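Local coordinates for protein CheQ (Campylobacter jejuni subsp. jejuni, PDB 6A51) that takes part in regulating transcription of the core chemotaxis operon cheVAW, together with the regulator CheP, at residues Val86-Phe91 with Gly121-Asn126; Ser93-Ala98 with Ile142-Cys147; Asn107-Lys112 with Lys160-Met165; Lys45-Val50 with Asn66-Lys71. All blocks are in the same frame, centred on the assembly; numbering follows the deposited sequence.

Interaction 1 (Val86-Phe91 with Gly121-Asn126); sequences VLASAF and GIKFVN
Val125 pairs with Val86 through the backbone and packs on Ala88 and Phe91 with its side chain, where strand 85-87 runs into helix 88-95. Its CB sits near Phe91 CG, and the two methyls then part. CG1, carried anti to the backbone N (chi1 173°), lies over one face of the Phe91 ring, 3.8 Å from CD2 and displaced toward the rim: a CH-pi contact in which valine and ring cross at about a right angle. CG2, turned instead to the side of its own backbone N, meets Ala88 CB at 3.8 Å. One branched residue thus touches the first and fourth residues of the helix. The backbones of Val86 and Val125 form an antiparallel, hydrogen-bonded pair: Val86 N donates to Val125 O at 2.9 Å, and Val125 N returns a bond to Val86 O, both nearly straight. Strand 85-87 is an edge strand of a three-stranded antiparallel sheet, with 122-126 in the middle and 116-119 at the other edge. Leu87 is the N-cap, and the pairing runs on into the first turn: Ala88 N reaches Lys123 O at 2.9 Å, with the donor tilted out of the carbonyl plane. Lys123 O also accepts from a water at 2.9 Å, and this water takes the Ser89 N-H. A second, apolar contact is made by Leu87: its CD1 lies over the Phe124 ring, 4.0 Å from the centroid, and touches Ile122 CG2 as well. Leu24 and Leu82 adjoin the same ring, while Tyr55 of strand 52-55 packs on Val86 and Leu87.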
loop_
_atom_site.group_PDB
_atom_site.type_symbol
_atom_site.label_atom_id
_atom_site.label_comp_id
_atom_site.label_asym_id
_atom_site.label_seq_id
_atom_site.Cartn_x
_atom_site.Cartn_y
_atom_site.Cartn_z
ATOM N N VAL A 86 -1.452 -0.374 -1.577
ATOM C CA VAL A 86 -0.929 0.419 -0.476
ATOM C C VAL A 86 0.584 0.454 -0.640
ATOM O O VAL A 86 1.175 -0.381 -1.330
ATOM C CB VAL A 86 -1.303 -0.157 0.906
ATOM C CG1 VAL A 86 -2.788 -0.437 0.992
ATOM C CG2 VAL A 86 -0.500 -1.415 1.184
ATOM N N LEU A 87 1.211 1.451 -0.026
ATOM C CA LEU A 87 2.666 1.483 0.012
ATOM C C LEU A 87 3.192 0.202 0.651
ATOM O O LEU A 87 2.629 -0.295 1.632
ATOM C CB LEU A 87 3.129 2.695 0.811
ATOM C CG LEU A 87 4.186 3.612 0.238
ATOM C CD1 LEU A 87 3.912 3.845 -1.221
ATOM C CD2 LEU A 87 4.088 4.901 1.003
ATOM N N ALA A 88 4.266 -0.351 0.085
ATOM C CA ALA A 88 4.802 -1.606 0.615
ATOM C C ALA A 88 5.280 -1.446 2.052
ATOM O O ALA A 88 5.033 -2.323 2.889
ATOM C CB ALA A 88 5.935 -2.114 -0.270
ATOM N N SER A 89 5.983 -0.342 2.351
ATOM C CA SER A 89 6.380 -0.047 3.731
ATOM C C SER A 89 5.180 -0.015 4.676
ATOM O O SER A 89 5.279 -0.449 5.831
ATOM C CB SER A 89 7.106 1.294 3.793
ATOM O OG SER A 89 6.332 2.289 3.132
ATOM N N ALA A 90 4.043 0.514 4.213
ATOM C CA ALA A 90 2.841 0.526 5.041
ATOM C C ALA A 90 2.304 -0.882 5.238
ATOM O O ALA A 90 1.872 -1.242 6.342
ATOM C CB ALA A 90 1.764 1.418 4.416
ATOM N N PHE A 91 2.316 -1.690 4.174
ATOM C CA PHE A 91 1.917 -3.086 4.294
ATOM C C PHE A 91 2.756 -3.800 5.344
ATOM O O PHE A 91 2.219 -4.546 6.172
ATOM C CB PHE A 91 2.026 -3.773 2.934
ATOM C CG PHE A 91 1.654 -5.229 2.947
ATOM C CD1 PHE A 91 2.614 -6.204 3.186
ATOM C CD2 PHE A 91 0.358 -5.628 2.682
ATOM C CE1 PHE A 91 2.276 -7.561 3.187
ATOM C CE2 PHE A 91 0.010 -6.983 2.677
ATOM C CZ PHE A 91 0.980 -7.948 2.935
ATOM N N GLY A 121 10.196 4.151 -8.620
ATOM C CA GLY A 121 10.974 3.561 -7.544
ATOM C C GLY A 121 10.264 3.425 -6.213
ATOM O O GLY A 121 10.900 3.037 -5.230
ATOM N N ILE A 122 8.974 3.730 -6.136
ATOM C CA ILE A 122 8.192 3.441 -4.938
ATOM C C ILE A 122 7.524 2.077 -5.112
ATOM O O ILE A 122 6.850 1.836 -6.123
ATOM C CB ILE A 122 7.150 4.546 -4.687
ATOM C CG1 ILE A 122 7.802 5.928 -4.756
ATOM C CG2 ILE A 122 6.511 4.365 -3.336
ATOM C CD1 ILE A 122 8.925 6.100 -3.760
ATOM N N LYS A 123 7.699 1.186 -4.129
ATOM C CA LYS A 123 7.125 -0.162 -4.181
ATOM C C LYS A 123 5.738 -0.186 -3.538
ATOM O O LYS A 123 5.563 0.295 -2.414
ATOM C CB LYS A 123 8.041 -1.168 -3.474
ATOM C CG LYS A 123 7.840 -2.634 -3.912
ATOM C CD LYS A 123 8.568 -3.622 -2.981
ATOM C CE LYS A 123 10.073 -3.381 -2.928
ATOM N NZ LYS A 123 10.695 -3.841 -1.637
ATOM N N PHE A 124 4.757 -0.757 -4.246
ATOM C CA PHE A 124 3.400 -0.929 -3.739
ATOM C C PHE A 124 3.032 -2.410 -3.656
ATOM O O PHE A 124 3.564 -3.248 -4.383
ATOM C CB PHE A 124 2.367 -0.214 -4.615
ATOM C CG PHE A 124 2.578 1.259 -4.725
ATOM C CD1 PHE A 124 3.575 1.770 -5.550
ATOM C CD2 PHE A 124 1.770 2.140 -4.020
ATOM C CE1 PHE A 124 3.774 3.130 -5.661
ATOM C CE2 PHE A 124 1.952 3.503 -4.132
ATOM C CZ PHE A 124 2.962 4.000 -4.951
ATOM N N VAL A 125 2.095 -2.719 -2.761
ATOM C CA VAL A 125 1.551 -4.061 -2.583
ATOM C C VAL A 125 0.046 -3.980 -2.785
ATOM O O VAL A 125 -0.590 -3.011 -2.354
ATOM C CB VAL A 125 1.859 -4.638 -1.183
ATOM C CG1 VAL A 125 1.129 -5.942 -0.991
ATOM C CG2 VAL A 125 3.328 -4.850 -0.986
ATOM N N ASN A 126 -0.533 -4.990 -3.431
ATOM C CA ASN A 126 -1.977 -4.992 -3.640
ATOM C C ASN A 126 -2.616 -5.639 -2.424
ATOM O O ASN A 126 -2.767 -6.862 -2.348
ATOM C CB ASN A 126 -2.369 -5.718 -4.915
ATOM C CG ASN A 126 -3.828 -5.482 -5.268
ATOM O OD1 ASN A 126 -4.703 -5.541 -4.400
ATOM N ND2 ASN A 126 -4.093 -5.172 -6.524
HETATM O O HOH W 1 7.049 1.365 -0.206
#

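Interaction 2 (Ser93-Ala98 with Ile142-Cys147); sequences SFTGLA and IYIEKC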
loop_
_atom_site.group_PDB
_atom_site.type_symbol
_atom_site.label_atom_id
_atom_site.label_comp_id
_atom_site.label_asym_id
_atom_site.label_seq_id
_atom_site.Cartn_x
_atom_site.Cartn_y
_atom_site.Cartn_z
ATOM N N SER A 93 4.472 -2.340 7.812
ATOM C CA SER A 93 4.075 -1.747 9.083
ATOM C C SER A 93 2.774 -2.373 9.586
ATOM O O SER A 93 2.713 -2.910 10.695
ATOM C CB SER A 93 3.938 -0.224 8.902
ATOM O OG SER A 93 3.428 0.426 10.058
ATOM N N PHE A 94 1.737 -2.350 8.749
ATOM C CA PHE A 94 0.425 -2.870 9.118
ATOM C C PHE A 94 0.496 -4.332 9.568
ATOM O O PHE A 94 -0.022 -4.690 10.629
ATOM C CB PHE A 94 -0.504 -2.696 7.914
ATOM C CG PHE A 94 -1.931 -3.087 8.156
ATOM C CD1 PHE A 94 -2.660 -2.527 9.180
ATOM C CD2 PHE A 94 -2.574 -3.954 7.287
ATOM C CE1 PHE A 94 -3.993 -2.866 9.370
ATOM C CE2 PHE A 94 -3.903 -4.294 7.473
ATOM C CZ PHE A 94 -4.609 -3.754 8.524
ATOM N N THR A 95 1.153 -5.187 8.786
ATOM C CA THR A 95 1.095 -6.619 9.025
ATOM C C THR A 95 2.193 -7.114 9.942
ATOM O O THR A 95 2.163 -8.283 10.331
ATOM C CB THR A 95 1.208 -7.412 7.715
ATOM O OG1 THR A 95 2.506 -7.195 7.143
ATOM C CG2 THR A 95 0.144 -7.010 6.724
ATOM N N GLY A 96 3.184 -6.285 10.253
ATOM C CA GLY A 96 4.340 -6.797 10.954
ATOM C C GLY A 96 5.266 -7.659 10.127
ATOM O O GLY A 96 6.216 -8.221 10.670
ATOM N N LEU A 97 5.012 -7.812 8.834
ATOM C CA LEU A 97 5.920 -8.576 7.990
ATOM C C LEU A 97 7.247 -7.839 7.866
ATOM O O LEU A 97 7.277 -6.609 7.781
ATOM C CB LEU A 97 5.289 -8.783 6.613
ATOM C CG LEU A 97 6.070 -9.545 5.553
ATOM C CD1 LEU A 97 6.029 -11.024 5.873
ATOM C CD2 LEU A 97 5.480 -9.274 4.184
ATOM N N ALA A 98 8.348 -8.588 7.855
ATOM C CA ALA A 98 9.673 -7.968 7.729
ATOM C C ALA A 98 9.900 -7.493 6.299
ATOM O O ALA A 98 9.660 -8.256 5.356
ATOM C CB ALA A 98 10.755 -8.958 8.117
ATOM N N ILE A 142 -5.049 -7.455 9.950
ATOM C CA ILE A 142 -4.362 -8.735 9.836
ATOM C C ILE A 142 -2.926 -8.563 10.304
ATOM O O ILE A 142 -2.341 -7.487 10.189
ATOM C CB ILE A 142 -4.416 -9.278 8.389
ATOM C CG1 ILE A 142 -3.727 -8.309 7.433
ATOM C CG2 ILE A 142 -5.864 -9.445 7.940
ATOM C CD1 ILE A 142 -3.717 -8.762 5.987
ATOM N N TYR A 143 -2.354 -9.628 10.852
ATOM C CA TYR A 143 -0.919 -9.722 11.049
ATOM C C TYR A 143 -0.412 -10.997 10.395
ATOM O O TYR A 143 -1.157 -11.970 10.231
ATOM C CB TYR A 143 -0.519 -9.725 12.527
ATOM C CG TYR A 143 -1.012 -10.907 13.360
ATOM C CD1 TYR A 143 -2.239 -10.853 14.017
ATOM C CD2 TYR A 143 -0.236 -12.048 13.523
ATOM C CE1 TYR A 143 -2.681 -11.899 14.803
ATOM C CE2 TYR A 143 -0.674 -13.108 14.306
ATOM C CZ TYR A 143 -1.895 -13.027 14.937
ATOM O OH TYR A 143 -2.335 -14.066 15.717
ATOM N N ILE A 144 0.870 -10.971 10.027
ATOM C CA ILE A 144 1.553 -12.084 9.383
ATOM C C ILE A 144 2.731 -12.454 10.264
ATOM O O ILE A 144 3.518 -11.589 10.650
ATOM C CB ILE A 144 2.035 -11.734 7.961
ATOM C CG1 ILE A 144 0.878 -11.273 7.088
ATOM C CG2 ILE A 144 2.717 -12.939 7.308
ATOM C CD1 ILE A 144 1.322 -10.723 5.737
ATOM N N GLU A 145 2.879 -13.738 10.541
ATOM C CA GLU A 145 3.809 -14.139 11.574
ATOM C C GLU A 145 4.222 -15.571 11.299
ATOM O O GLU A 145 3.434 -16.356 10.773
ATOM C CB GLU A 145 3.149 -14.035 12.946
ATOM C CG GLU A 145 3.996 -13.582 14.072
ATOM C CD GLU A 145 3.182 -13.523 15.354
ATOM O OE1 GLU A 145 2.600 -14.577 15.716
ATOM O OE2 GLU A 145 3.099 -12.429 15.975
ATOM N N LYS A 146 5.456 -15.900 11.657
ATOM C CA LYS A 146 5.848 -17.294 11.728
ATOM C C LYS A 146 4.910 -18.023 12.677
ATOM O O LYS A 146 4.697 -17.591 13.812
ATOM C CB LYS A 146 7.298 -17.415 12.206
ATOM C CG LYS A 146 8.332 -16.823 11.255
ATOM C CD LYS A 146 8.660 -17.826 10.154
ATOM C CE LYS A 146 9.719 -17.301 9.194
ATOM N NZ LYS A 146 9.940 -18.211 8.030
ATOM N N CYS A 147 4.325 -19.119 12.194
ATOM C CA CYS A 147 3.445 -19.925 13.032
ATOM C C CYS A 147 4.146 -20.361 14.310
ATOM O O CYS A 147 3.526 -20.437 15.378
ATOM C CB CYS A 147 2.955 -21.135 12.232
ATOM S SG CYS A 147 2.237 -20.692 10.592
HETATM O O HOH W 2 6.459 -11.234 11.009
#
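Thr95, the last residue of helix 88-95, meets Ile144 of strand 142-146 through both backbone and side chain. Among the polar links, Ile144 N donates to Thr95 O at 3.0 Å, a nearly straight bond lying in the carbonyl plane. The same oxygen receives a CA-H...O contact from Tyr143 CA, so this carbonyl at the helix end takes one N-H bond and one weaker C-H contact from adjacent strand residues. Farther along, one water donates to Gly96 O and to Ile144 O, 3.0 Å from each, and bridges two carbonyls that cannot bond directly. Within 93-98, Thr95 OG1 accepts from Leu97 N at 3.1 Å, forming an ST turn; the hydroxyl also bonds Phe91 O one turn back. Gly96 leaves the helix with a positive phi. The apolar group is built on two isoleucines. Ile144 runs alongside Thr95, its CG1 and CD1 each 3.9 Å from Thr95 CB, while its CG2 branch touches Leu97 CD1 at 4.1 Å. Ile142 has CG1 between its backbone N and carbonyl carbon (chi1 61°), which brings that carbon within 4.0 Å of Phe94 CE2 and close to Thr95 CG2. Phe94 crosses Ile142 at about a right angle, with Ile142 O over one ring face. Tyr131 and Phe130 of helix 127-134 add to this cluster. The one direct hydrogen bond between the segments ties the helix end to edge strand 142-146 at Thr95 and Ile144, a water bridge adds a second polar link, and the side-chain contacts beside them are mainly between carbon atoms.

Interaction 3 (Asn107-Lys112 with Lys160-Met165); sequences NSSIYK and KITESM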
loop_
_atom_site.group_PDB
_atom_site.type_symbol
_atom_site.label_atom_id
_atom_site.label_comp_id
_atom_site.label_asym_id
_atom_site.label_seq_id
_atom_site.Cartn_x
_atom_site.Cartn_y
_atom_site.Cartn_z
ATOM N N ASN A 107 13.975 -14.516 -2.082
ATOM C CA ASN A 107 13.245 -15.753 -2.359
ATOM C C ASN A 107 12.312 -16.143 -1.209
ATOM O O ASN A 107 12.426 -17.215 -0.611
ATOM C CB ASN A 107 14.222 -16.884 -2.671
ATOM C CG ASN A 107 14.363 -17.125 -4.145
ATOM O OD1 ASN A 107 13.505 -17.761 -4.757
ATOM N ND2 ASN A 107 15.449 -16.624 -4.734
ATOM N N SER A 108 11.374 -15.248 -0.915
ATOM C CA SER A 108 10.388 -15.458 0.132
ATOM C C SER A 108 9.154 -16.134 -0.450
ATOM O O SER A 108 8.723 -15.806 -1.558
ATOM C CB SER A 108 10.017 -14.113 0.765
ATOM O OG SER A 108 8.823 -14.192 1.522
ATOM N N SER A 109 8.591 -17.102 0.286
ATOM C CA SER A 109 7.322 -17.677 -0.170
ATOM C C SER A 109 6.200 -16.639 -0.141
ATOM O O SER A 109 5.336 -16.632 -1.024
ATOM C CB SER A 109 6.936 -18.896 0.672
ATOM O OG SER A 109 7.894 -19.942 0.604
ATOM N N ILE A 110 6.210 -15.746 0.852
ATOM C CA ILE A 110 5.226 -14.670 0.912
ATOM C C ILE A 110 5.294 -13.804 -0.341
ATOM O O ILE A 110 4.261 -13.460 -0.928
ATOM C CB ILE A 110 5.433 -13.832 2.183
ATOM C CG1 ILE A 110 4.938 -14.613 3.383
ATOM C CG2 ILE A 110 4.643 -12.544 2.106
ATOM C CD1 ILE A 110 3.448 -14.651 3.423
ATOM N N TYR A 111 6.508 -13.429 -0.766
ATOM C CA TYR A 111 6.638 -12.532 -1.915
ATOM C C TYR A 111 5.800 -13.036 -3.073
ATOM O O TYR A 111 5.170 -12.272 -3.815
ATOM C CB TYR A 111 8.102 -12.427 -2.338
ATOM C CG TYR A 111 8.332 -11.522 -3.531
ATOM C CD1 TYR A 111 8.059 -11.958 -4.831
ATOM C CD2 TYR A 111 8.838 -10.237 -3.363
ATOM C CE1 TYR A 111 8.265 -11.136 -5.914
ATOM C CE2 TYR A 111 9.053 -9.408 -4.450
ATOM C CZ TYR A 111 8.761 -9.868 -5.721
ATOM O OH TYR A 111 8.967 -9.057 -6.804
ATOM N N LYS A 112 5.753 -14.329 -3.208
ATOM C CA LYS A 112 5.157 -14.957 -4.356
ATOM C C LYS A 112 3.636 -14.955 -4.314
ATOM O O LYS A 112 3.001 -14.974 -5.371
ATOM C CB LYS A 112 5.731 -16.355 -4.417
ATOM C CG LYS A 112 4.794 -17.358 -4.849
ATOM C CD LYS A 112 5.216 -17.623 -6.257
ATOM C CE LYS A 112 4.564 -18.860 -6.805
ATOM N NZ LYS A 112 4.692 -18.969 -8.289
ATOM N N LYS A 160 -3.018 -20.516 7.532
ATOM C CA LYS A 160 -1.626 -20.834 7.243
ATOM C C LYS A 160 -1.422 -20.788 5.729
ATOM O O LYS A 160 -2.082 -21.524 4.987
ATOM C CB LYS A 160 -1.252 -22.198 7.837
ATOM C CG LYS A 160 0.223 -22.531 7.649
ATOM C CD LYS A 160 0.751 -23.633 8.571
ATOM C CE LYS A 160 2.238 -23.882 8.282
ATOM N NZ LYS A 160 2.833 -25.107 8.915
ATOM N N ILE A 161 -0.529 -19.909 5.272
ATOM C CA ILE A 161 -0.390 -19.606 3.851
ATOM C C ILE A 161 0.941 -20.046 3.279
ATOM O O ILE A 161 1.163 -19.888 2.072
ATOM C CB ILE A 161 -0.595 -18.108 3.588
ATOM C CG1 ILE A 161 0.485 -17.311 4.325
ATOM C CG2 ILE A 161 -1.997 -17.685 4.017
ATOM C CD1 ILE A 161 0.288 -15.809 4.191
ATOM N N THR A 162 1.823 -20.605 4.101
ATOM C CA THR A 162 3.202 -20.925 3.752
ATOM C C THR A 162 3.629 -22.041 4.685
ATOM O O THR A 162 3.034 -22.227 5.748
ATOM C CB THR A 162 4.091 -19.685 3.898
ATOM O OG1 THR A 162 4.040 -18.930 2.683
ATOM C CG2 THR A 162 5.533 -20.010 4.274
ATOM N N GLU A 163 4.630 -22.812 4.263
ATOM C CA GLU A 163 5.245 -23.805 5.139
ATOM C C GLU A 163 5.422 -23.276 6.561
ATOM O O GLU A 163 5.215 -24.009 7.527
ATOM C CB GLU A 163 6.590 -24.234 4.560
ATOM C CG GLU A 163 6.923 -25.680 4.811
ATOM C CD GLU A 163 7.602 -26.342 3.615
ATOM O OE1 GLU A 163 7.069 -27.380 3.132
ATOM O OE2 GLU A 163 8.657 -25.825 3.162
ATOM N N SER A 164 5.739 -21.985 6.696
ATOM C CA SER A 164 6.087 -21.391 7.978
ATOM C C SER A 164 5.282 -20.152 8.393
ATOM O O SER A 164 5.446 -19.706 9.535
ATOM C CB SER A 164 7.568 -20.996 7.963
ATOM O OG SER A 164 7.775 -20.054 6.914
ATOM N N MET A 165 4.462 -19.551 7.524
ATOM C CA MET A 165 3.823 -18.281 7.862
ATOM C C MET A 165 2.330 -18.455 8.099
ATOM O O MET A 165 1.652 -19.199 7.383
ATOM C CB MET A 165 4.026 -17.224 6.770
ATOM C CG MET A 165 5.469 -16.911 6.450
ATOM S SD MET A 165 6.370 -16.196 7.837
ATOM C CE MET A 165 5.788 -14.514 7.880
#
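Ser109 and Thr162 bring the two backbones closest, their CA atoms 6.6 Å apart, where the start of the short, weakly bonded helix 109-113 faces the bend that joins strands 159-160 and 165-169. Side chains alone span the gap. Ser109 presents CB to the threonine, 3.5 Å from Thr162 OG1 and 4.0 Å from Thr162 CG2. The same Thr162 OG1 donates a weak bond to Ile161 O in its own loop. Ile110 does most of the remaining work. With CG1 anti to the carbonyl carbon (chi1 -74°), its ethyl arm extends toward the bend: the CD1 methyl meets Ile161 CD1 at 3.5 Å, the two chains crossing at a slant, and CG1 lies 3.9 Å from Met165 CG, which arrives at about a right angle. Leu97 touches both Ile110 and Met165, and Phe130 and Phe133 of helix 127-134 back Ile161. Ser108 is the helix N-cap: its OG accepts weakly from Tyr111 N and is also bonded to His101 ND1. Inside the bend, Ile161 N bonds Met165 O at 3.1 Å and closes the base of the hairpin. No hydrogen bond crosses between 107-112 and 160-165: polar groups such as Ser108 OG and Thr162 OG1 bond within their own segments or to residues such as His101, while the contact across is van der Waals, mostly between apolar side chains.

Interaction 4 (Lys45-Val50 with Asn66-Lys71); sequences KFWKNV and NCILEK
The indole of Trp47 lies against Leu69, which sits over one face of the five-membered ring. Leu69 CD1 is 3.9 Å from the centroid of that ring, only 15° off its normal, a CH-pi contact. The methyl's closest indole atom is NE1, at 3.8 Å, and CG of the same leucine approaches the shared CD2-CE2 bond, with CD1 offset toward the rim of the indole and the two side chains at an oblique angle. Ile68 meets the indole in a different way: its CD1 stands at the edge, near the ring plane, 4.1 Å from Trp47 CZ3. Although the CB of Ile68 is directed away from 45-50, its CD1 tip bends round to make this touch. Cys67 adds its carbonyl O, 4.0 Å from Trp47 CE3. Its SG, set between the backbone N and the carbonyl carbon (chi1 88°), reaches Val50, 4.0 Å from Val50 CA and close to CG2, while Cys67 CB lies against Asn49 O. His72 and Ile39 also pack on Trp47, and Tyr44 on Val50. Between the two segments there is no hydrogen bond; the contact, at the protein surface, is made by hydrocarbon, sulfur and aromatic ring. Segment 45-50 leads into strand 52-55, whose antiparallel neighbour, strand 62-64, runs out into segment 66-71; the arrangement is that of two loops packed at the open end of a beta-hairpin, within the mixed four-stranded sheet.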
loop_
_atom_site.group_PDB
_atom_site.type_symbol
_atom_site.label_atom_id
_atom_site.label_comp_id
_atom_site.label_asym_id
_atom_site.label_seq_id
_atom_site.Cartn_x
_atom_site.Cartn_y
_atom_site.Cartn_z
ATOM N N LYS A 45 1.600 22.342 -3.290
ATOM C CA LYS A 45 1.508 23.121 -2.057
ATOM C C LYS A 45 0.828 24.471 -2.262
ATOM O O LYS A 45 0.396 25.089 -1.284
ATOM C CB LYS A 45 2.897 23.356 -1.460
ATOM C CG LYS A 45 3.708 22.117 -1.242
ATOM C CD LYS A 45 4.593 22.255 -0.024
ATOM C CE LYS A 45 5.827 21.383 -0.145
ATOM N NZ LYS A 45 6.553 21.213 1.141
ATOM N N PHE A 46 0.727 24.947 -3.499
ATOM C CA PHE A 46 0.194 26.272 -3.772
ATOM C C PHE A 46 -1.200 26.262 -4.377
ATOM O O PHE A 46 -1.821 27.325 -4.453
ATOM C CB PHE A 46 1.135 27.041 -4.700
ATOM C CG PHE A 46 2.500 27.204 -4.145
ATOM C CD1 PHE A 46 2.760 28.174 -3.189
ATOM C CD2 PHE A 46 3.526 26.378 -4.561
ATOM C CE1 PHE A 46 4.028 28.325 -2.671
ATOM C CE2 PHE A 46 4.800 26.520 -4.048
ATOM C CZ PHE A 46 5.051 27.490 -3.100
ATOM N N TRP A 47 -1.700 25.121 -4.843
ATOM C CA TRP A 47 -3.128 25.030 -5.090
ATOM C C TRP A 47 -3.844 25.182 -3.767
ATOM O O TRP A 47 -3.340 24.753 -2.725
ATOM C CB TRP A 47 -3.534 23.689 -5.712
ATOM C CG TRP A 47 -2.646 23.139 -6.775
ATOM C CD1 TRP A 47 -1.718 23.814 -7.520
ATOM C CD2 TRP A 47 -2.601 21.779 -7.209
ATOM N NE1 TRP A 47 -1.096 22.950 -8.385
ATOM C CE2 TRP A 47 -1.620 21.694 -8.214
ATOM C CE3 TRP A 47 -3.291 20.621 -6.838
ATOM C CZ2 TRP A 47 -1.316 20.495 -8.858
ATOM C CZ3 TRP A 47 -2.991 19.437 -7.480
ATOM C CH2 TRP A 47 -2.011 19.383 -8.476
ATOM N N LYS A 48 -4.937 25.906 -3.962
ATOM C CA LYS A 48 -5.954 26.406 -3.079
ATOM C C LYS A 48 -6.773 25.387 -2.407
ATOM O O LYS A 48 -7.021 25.490 -1.229
ATOM C CB LYS A 48 -6.889 27.256 -3.922
ATOM C CG LYS A 48 -8.090 27.786 -3.193
ATOM C CD LYS A 48 -8.876 28.775 -4.025
ATOM C CE LYS A 48 -10.323 28.872 -3.568
ATOM N NZ LYS A 48 -10.417 28.874 -2.091
ATOM N N ASN A 49 -7.237 24.428 -3.162
ATOM C CA ASN A 49 -7.974 23.389 -2.548
ATOM C C ASN A 49 -7.152 22.221 -2.923
ATOM O O ASN A 49 -7.078 21.894 -4.073
ATOM C CB ASN A 49 -9.356 23.272 -3.148
ATOM C CG ASN A 49 -10.267 24.398 -2.740
ATOM O OD1 ASN A 49 -10.454 24.677 -1.561
ATOM N ND2 ASN A 49 -10.847 25.045 -3.719
ATOM N N VAL A 50 -6.455 21.655 -1.948
ATOM C CA VAL A 50 -5.604 20.509 -2.200
ATOM C C VAL A 50 -5.862 19.433 -1.165
ATOM O O VAL A 50 -5.853 19.700 0.036
ATOM C CB VAL A 50 -4.115 20.894 -2.168
ATOM C CG1 VAL A 50 -3.760 21.530 -0.832
ATOM C CG2 VAL A 50 -3.245 19.674 -2.433
ATOM N N ASN A 66 -9.747 14.068 -7.098
ATOM C CA ASN A 66 -10.761 15.106 -7.150
ATOM C C ASN A 66 -10.136 16.502 -7.134
ATOM O O ASN A 66 -10.534 17.350 -7.941
ATOM C CB ASN A 66 -11.727 14.840 -5.987
ATOM C CG ASN A 66 -12.866 15.835 -5.877
ATOM O OD1 ASN A 66 -12.955 16.811 -6.628
ATOM N ND2 ASN A 66 -13.788 15.551 -4.947
ATOM N N CYS A 67 -9.090 16.730 -6.338
ATOM C CA CYS A 67 -8.470 18.045 -6.246
ATOM C C CYS A 67 -7.572 18.402 -7.438
ATOM O O CYS A 67 -7.075 19.534 -7.485
ATOM C CB CYS A 67 -7.672 18.157 -4.935
ATOM S SG CYS A 67 -5.927 17.602 -4.957
ATOM N N ILE A 68 -7.355 17.498 -8.403
ATOM C CA ILE A 68 -6.511 17.826 -9.555
ATOM C C ILE A 68 -7.164 18.933 -10.382
ATOM O O ILE A 68 -8.390 18.946 -10.581
ATOM C CB ILE A 68 -6.246 16.567 -10.404
ATOM C CG1 ILE A 68 -5.619 15.472 -9.546
ATOM C CG2 ILE A 68 -5.270 16.858 -11.537
ATOM C CD1 ILE A 68 -4.260 15.847 -9.009
ATOM N N LEU A 69 -6.350 19.878 -10.863
ATOM C CA LEU A 69 -6.857 20.999 -11.658
ATOM C C LEU A 69 -7.280 20.543 -13.056
ATOM O O LEU A 69 -6.746 19.571 -13.603
ATOM C CB LEU A 69 -5.790 22.089 -11.789
ATOM C CG LEU A 69 -4.991 22.511 -10.556
ATOM C CD1 LEU A 69 -3.825 23.408 -10.946
ATOM C CD2 LEU A 69 -5.871 23.216 -9.566
ATOM N N GLU A 70 -8.254 21.264 -13.643
ATOM C CA GLU A 70 -8.616 21.010 -15.042
ATOM C C GLU A 70 -7.451 21.297 -15.970
ATOM O O GLU A 70 -7.275 20.602 -16.975
ATOM C CB GLU A 70 -9.826 21.840 -15.467
ATOM C CG GLU A 70 -11.164 21.243 -15.041
ATOM C CD GLU A 70 -11.429 21.368 -13.546
ATOM O OE1 GLU A 70 -10.708 22.136 -12.869
ATOM O OE2 GLU A 70 -12.359 20.693 -13.047
ATOM N N LYS A 71 -6.630 22.293 -15.628
ATOM C CA LYS A 71 -5.386 22.585 -16.337
ATOM C C LYS A 71 -4.471 21.373 -16.450
ATOM O O LYS A 71 -3.473 21.431 -17.177
ATOM C CB LYS A 71 -4.632 23.704 -15.614
ATOM C CG LYS A 71 -5.543 24.722 -14.894
ATOM C CD LYS A 71 -4.736 25.594 -13.934
ATOM C CE LYS A 71 -3.320 25.836 -14.461
ATOM N NZ LYS A 71 -2.518 26.631 -13.502
#

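Overall arrangement
Interaction 4 comes first along the chain and stands apart, its centre about 25 Å from that of interaction 1 and about 42 Å from that of interaction 3. The other three interlock: 86-91, 93-98 and 107-112 precede their partners 121-126, 142-147 and 160-165 in the same order. Interactions 1 and 2 share helix 88-95 and touch where Phe91 packs on Leu97 and Ile144. Interactions 2 and 3, centres about 12 Å apart, share the sheet 142-146, 165-169 and 159-160, where the Cys147-Cys166 disulfide ties the end of strand 142-146 to strand 165-169. Helix 88-95 thus joins two antiparallel sheets, and interaction 4, in loops beside the mixed sheet, lies across the chain's centre from interactions 2 and 3.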